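PDB 3SDO: nitrilotriacetate monooxygenase, which probably acts as an FMN-dependent monooxygenase of the NtaA/SnaA/DszA family, incorporating oxygen into an organic substrate. Local coordinates for residues 274-288 with 366-378. Numbering follows the deposited sequence.
Sequences GPIVGATQQEADDKY and GTSEAFIGTPEAV. With EDO (1,2-ethanediol), chain D.
Ile372 lays its CD1 over one face of the Tyr288 ring, a CH-pi contact 3.9 Å from the ring centroid. Ile276 CD1 lies in the ring plane, at its edge. Ala284 CB rests on the backbone of Gly373, 3.6 Å from its CA. On the other face of the sheet, Val277 CG1 meets Val378 CG2 at 3.7 Å, and Pro275 CB touches Val378 CG1.

Between these layers the end of strand 268-277 pairs in parallel with the short strand 372-373. Ile276 N donates to Phe371 O, Gly373 N to Ile276 O, and Gly278 N to Gly373 O.

Gln281 bends at chi2 (66°) to reach strand 372-373. Its NE2 donates to Ile372 O at 3.1 Å, from above the carbonyl plane, and to Asp285 OD1 at 3.0 Å. These two bonds fix the amide's rotation. A water links Gln281 OE1 to Thr374 N. At the far end Thr367 OG1 donates to Gly274 O (2.8 Å), in the carbonyl plane.

Thr280 N-caps helix 281-292 and Thr374 N-caps helix 375-387. This is the beta-alpha pattern of the TIM-barrel-like luciferase fold. Helix 401-418 packs on Pro275 and Val277, and its Asp407 forms a salt bridge with Lys287.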
loop_
_atom_site.group_PDB
_atom_site.type_symbol
_atom_site.label_atom_id
_atom_site.label_comp_id
_atom_site.label_asym_id
_atom_site.label_seq_id
_atom_site.Cartn_x
_atom_site.Cartn_y
_atom_site.Cartn_z
ATOM N N GLY A 274 2.028 8.283 25.384
ATOM C CA GLY A 274 1.460 6.969 25.666
ATOM C C GLY A 274 0.820 6.905 27.039
ATOM O O GLY A 274 1.343 6.259 27.941
ATOM N N PRO A 275 -0.323 7.569 27.207
ATOM C CA PRO A 275 -0.959 7.650 28.522
ATOM C C PRO A 275 -1.550 6.334 29.027
ATOM O O PRO A 275 -2.067 5.549 28.246
ATOM C CB PRO A 275 -2.082 8.666 28.291
ATOM C CG PRO A 275 -2.360 8.563 26.814
ATOM C CD PRO A 275 -1.037 8.390 26.211
ATOM N N ILE A 276 -1.513 6.144 30.340
ATOM C CA ILE A 276 -2.109 4.997 30.996
ATOM C C ILE A 276 -3.008 5.505 32.111
ATOM O O ILE A 276 -2.538 6.188 33.034
ATOM C CB ILE A 276 -1.017 4.087 31.600
ATOM C CG1 ILE A 276 -0.021 3.651 30.517
ATOM C CG2 ILE A 276 -1.645 2.875 32.316
ATOM C CD1 ILE A 276 1.106 2.724 31.047
ATOM N N VAL A 277 -4.294 5.182 32.038
ATOM C CA VAL A 277 -5.272 5.782 32.941
ATOM C C VAL A 277 -6.005 4.709 33.733
ATOM O O VAL A 277 -6.156 3.573 33.266
ATOM C CB VAL A 277 -6.300 6.673 32.177
ATOM C CG1 VAL A 277 -5.573 7.851 31.479
ATOM C CG2 VAL A 277 -7.052 5.860 31.157
ATOM N N GLY A 278 -6.412 5.086 34.936
ATOM C CA GLY A 278 -7.234 4.276 35.806
ATOM C C GLY A 278 -8.058 5.225 36.662
ATOM O O GLY A 278 -7.789 6.422 36.688
ATOM N N ALA A 279 -9.056 4.702 37.364
ATOM C CA ALA A 279 -9.990 5.544 38.123
ATOM C C ALA A 279 -9.305 6.157 39.327
ATOM O O ALA A 279 -9.694 7.213 39.807
ATOM C CB ALA A 279 -11.194 4.717 38.578
ATOM N N THR A 280 -8.304 5.448 39.830
ATOM C CA THR A 280 -7.471 5.910 40.910
ATOM C C THR A 280 -6.042 5.827 40.406
ATOM O O THR A 280 -5.769 5.125 39.431
ATOM C CB THR A 280 -7.623 5.000 42.139
ATOM O OG1 THR A 280 -7.356 3.648 41.755
ATOM C CG2 THR A 280 -9.046 5.093 42.717
ATOM N N GLN A 281 -5.135 6.535 41.060
ATOM C CA GLN A 281 -3.720 6.366 40.803
ATOM C C GLN A 281 -3.300 4.884 40.966
ATOM O O GLN A 281 -2.492 4.374 40.178
ATOM C CB GLN A 281 -2.890 7.264 41.727
ATOM C CG GLN A 281 -1.395 7.344 41.379
ATOM C CD GLN A 281 -1.119 8.026 40.052
ATOM O OE1 GLN A 281 -1.458 9.191 39.855
ATOM N NE2 GLN A 281 -0.485 7.304 39.135
ATOM N N GLN A 282 -3.859 4.194 41.966
ATOM C CA GLN A 282 -3.495 2.795 42.240
ATOM C C GLN A 282 -3.773 1.902 41.023
ATOM O O GLN A 282 -2.944 1.056 40.663
ATOM C CB GLN A 282 -4.234 2.259 43.475
ATOM N N GLU A 283 -4.930 2.132 40.397
ATOM C CA GLU A 283 -5.411 1.373 39.247
ATOM C C GLU A 283 -4.563 1.663 37.995
ATOM O O GLU A 283 -4.195 0.735 37.255
ATOM C CB GLU A 283 -6.871 1.761 38.999
ATOM C CG GLU A 283 -7.685 0.887 38.078
ATOM C CD GLU A 283 -9.135 1.396 37.954
ATOM O OE1 GLU A 283 -9.783 1.636 39.012
ATOM O OE2 GLU A 283 -9.617 1.575 36.807
ATOM N N ALA A 284 -4.273 2.951 37.767
ATOM C CA ALA A 284 -3.324 3.370 36.741
ATOM C C ALA A 284 -1.963 2.696 36.917
ATOM O O ALA A 284 -1.371 2.188 35.943
ATOM C CB ALA A 284 -3.151 4.887 36.755
ATOM N N ASP A 285 -1.471 2.725 38.151
ATOM C CA ASP A 285 -0.171 2.151 38.493
ATOM C C ASP A 285 -0.155 0.619 38.269
ATOM O O ASP A 285 0.852 0.057 37.872
ATOM C CB ASP A 285 0.196 2.473 39.956
ATOM C CG ASP A 285 0.682 3.931 40.168
ATOM O OD1 ASP A 285 0.981 4.685 39.206
ATOM O OD2 ASP A 285 0.782 4.329 41.342
ATOM N N ASP A 286 -1.280 -0.040 38.537
ATOM C CA ASP A 286 -1.401 -1.486 38.345
ATOM C C ASP A 286 -1.307 -1.792 36.854
ATOM O O ASP A 286 -0.651 -2.760 36.458
ATOM C CB ASP A 286 -2.727 -2.025 38.898
ATOM C CG ASP A 286 -2.789 -2.053 40.430
ATOM O OD1 ASP A 286 -1.744 -1.993 41.128
ATOM O OD2 ASP A 286 -3.929 -2.152 40.945
ATOM N N LYS A 287 -1.946 -0.957 36.031
ATOM C CA LYS A 287 -1.917 -1.148 34.583
ATOM C C LYS A 287 -0.509 -0.921 34.060
ATOM O O LYS A 287 -0.041 -1.621 33.170
ATOM C CB LYS A 287 -2.873 -0.188 33.862
ATOM C CG LYS A 287 -4.344 -0.549 34.012
ATOM C CD LYS A 287 -5.217 0.338 33.125
ATOM C CE LYS A 287 -6.658 0.223 33.580
ATOM N NZ LYS A 287 -7.545 1.150 32.878
ATOM N N TYR A 288 0.154 0.079 34.612
ATOM C CA TYR A 288 1.521 0.362 34.242
ATOM C C TYR A 288 2.441 -0.824 34.599
ATOM O O TYR A 288 3.307 -1.214 33.823
ATOM C CB TYR A 288 1.959 1.630 34.936
ATOM C CG TYR A 288 3.412 1.954 34.769
ATOM C CD1 TYR A 288 3.928 2.311 33.533
ATOM C CD2 TYR A 288 4.261 1.915 35.847
ATOM C CE1 TYR A 288 5.281 2.613 33.378
ATOM C CE2 TYR A 288 5.604 2.215 35.705
ATOM C CZ TYR A 288 6.105 2.569 34.469
ATOM O OH TYR A 288 7.449 2.869 34.352
ATOM N N GLY A 366 7.414 7.240 25.160
ATOM C CA GLY A 366 6.401 8.304 25.300
ATOM C C GLY A 366 5.556 8.211 26.574
ATOM O O GLY A 366 4.572 8.970 26.751
ATOM N N THR A 367 5.928 7.283 27.462
ATOM C CA THR A 367 5.216 7.091 28.741
ATOM C C THR A 367 6.097 7.654 29.860
ATOM O O THR A 367 7.179 7.134 30.122
ATOM C CB THR A 367 4.827 5.582 28.993
ATOM O OG1 THR A 367 3.879 5.140 27.997
ATOM C CG2 THR A 367 4.200 5.401 30.362
ATOM N N SER A 368 5.654 8.771 30.436
ATOM C CA SER A 368 6.263 9.378 31.626
ATOM C C SER A 368 5.175 9.402 32.686
ATOM O O SER A 368 4.002 9.242 32.367
ATOM C CB SER A 368 6.738 10.806 31.338
ATOM O OG SER A 368 5.642 11.724 31.391
ATOM N N GLU A 369 5.555 9.621 33.936
ATOM C CA GLU A 369 4.621 9.428 35.038
ATOM C C GLU A 369 3.533 10.494 35.069
ATOM O O GLU A 369 2.443 10.230 35.573
ATOM C CB GLU A 369 5.343 9.289 36.389
ATOM C CG GLU A 369 5.753 10.589 37.098
ATOM C CD GLU A 369 6.089 10.343 38.568
ATOM O OE1 GLU A 369 6.428 9.179 38.904
ATOM O OE2 GLU A 369 6.007 11.294 39.379
ATOM N N ALA A 370 3.810 11.660 34.477
ATOM C CA ALA A 370 2.791 12.725 34.338
ATOM C C ALA A 370 1.603 12.279 33.470
ATOM O O ALA A 370 0.499 12.791 33.659
ATOM C CB ALA A 370 3.409 14.039 33.796
ATOM N N PHE A 371 1.822 11.321 32.555
ATOM C CA PHE A 371 0.728 10.768 31.741
ATOM C C PHE A 371 0.215 9.396 32.256
ATOM O O PHE A 371 -0.438 8.658 31.514
ATOM C CB PHE A 371 1.134 10.662 30.264
ATOM C CG PHE A 371 1.348 11.981 29.598
ATOM C CD1 PHE A 371 0.275 12.771 29.241
ATOM C CD2 PHE A 371 2.618 12.434 29.316
ATOM C CE1 PHE A 371 0.467 14.011 28.633
ATOM C CE2 PHE A 371 2.809 13.673 28.708
ATOM C CZ PHE A 371 1.715 14.446 28.356
ATOM N N ILE A 372 0.494 9.090 33.527
ATOM C CA ILE A 372 -0.010 7.887 34.193
ATOM C C ILE A 372 -0.800 8.294 35.440
ATOM O O ILE A 372 -0.239 8.840 36.402
ATOM C CB ILE A 372 1.160 6.926 34.585
ATOM C CG1 ILE A 372 1.956 6.513 33.335
ATOM C CG2 ILE A 372 0.657 5.681 35.271
ATOM C CD1 ILE A 372 3.308 5.798 33.682
ATOM N N GLY A 373 -2.107 8.052 35.423
ATOM C CA GLY A 373 -2.963 8.441 36.561
ATOM C C GLY A 373 -4.430 8.483 36.183
ATOM O O GLY A 373 -4.856 7.776 35.278
ATOM N N THR A 374 -5.199 9.320 36.868
ATOM C CA THR A 374 -6.630 9.405 36.628
ATOM C C THR A 374 -6.942 10.162 35.347
ATOM O O THR A 374 -6.123 10.985 34.882
ATOM C CB THR A 374 -7.340 10.128 37.753
ATOM O OG1 THR A 374 -6.850 11.473 37.786
ATOM C CG2 THR A 374 -7.093 9.395 39.116
ATOM N N PRO A 375 -8.133 9.920 34.779
ATOM C CA PRO A 375 -8.521 10.694 33.597
ATOM C C PRO A 375 -8.370 12.213 33.756
ATOM O O PRO A 375 -7.852 12.865 32.858
ATOM C CB PRO A 375 -9.982 10.294 33.375
ATOM C CG PRO A 375 -10.074 8.874 33.928
ATOM C CD PRO A 375 -9.068 8.813 35.060
ATOM N N GLU A 376 -8.782 12.771 34.886
ATOM C CA GLU A 376 -8.673 14.220 35.086
ATOM C C GLU A 376 -7.213 14.645 35.113
ATOM O O GLU A 376 -6.848 15.630 34.470
ATOM C CB GLU A 376 -9.352 14.678 36.386
ATOM C CG GLU A 376 -10.859 14.646 36.403
ATOM C CD GLU A 376 -11.532 15.728 35.587
ATOM O OE1 GLU A 376 -10.858 16.620 35.008
ATOM O OE2 GLU A 376 -12.776 15.650 35.518
ATOM N N ALA A 377 -6.371 13.914 35.851
ATOM C CA ALA A 377 -4.950 14.296 35.959
ATOM C C ALA A 377 -4.255 14.211 34.616
ATOM O O ALA A 377 -3.486 15.098 34.259
ATOM C CB ALA A 377 -4.202 13.437 37.008
ATOM N N VAL A 378 -4.527 13.141 33.866
ATOM C CA VAL A 378 -3.910 12.952 32.559
ATOM C C VAL A 378 -4.393 14.019 31.562
ATOM O O VAL A 378 -3.608 14.548 30.767
ATOM C CB VAL A 378 -4.183 11.496 32.028
ATOM C CG1 VAL A 378 -3.863 11.375 30.534
ATOM C CG2 VAL A 378 -3.378 10.476 32.863
HETATM C C1 EDO D . -14.694 18.286 34.139
HETATM O O1 EDO D . -14.150 16.948 34.001
HETATM C C2 EDO D . -14.040 19.133 35.228
HETATM O O2 EDO D . -12.603 19.094 35.201
HETATM O O HOH W 1 -3.543 10.963 39.003
#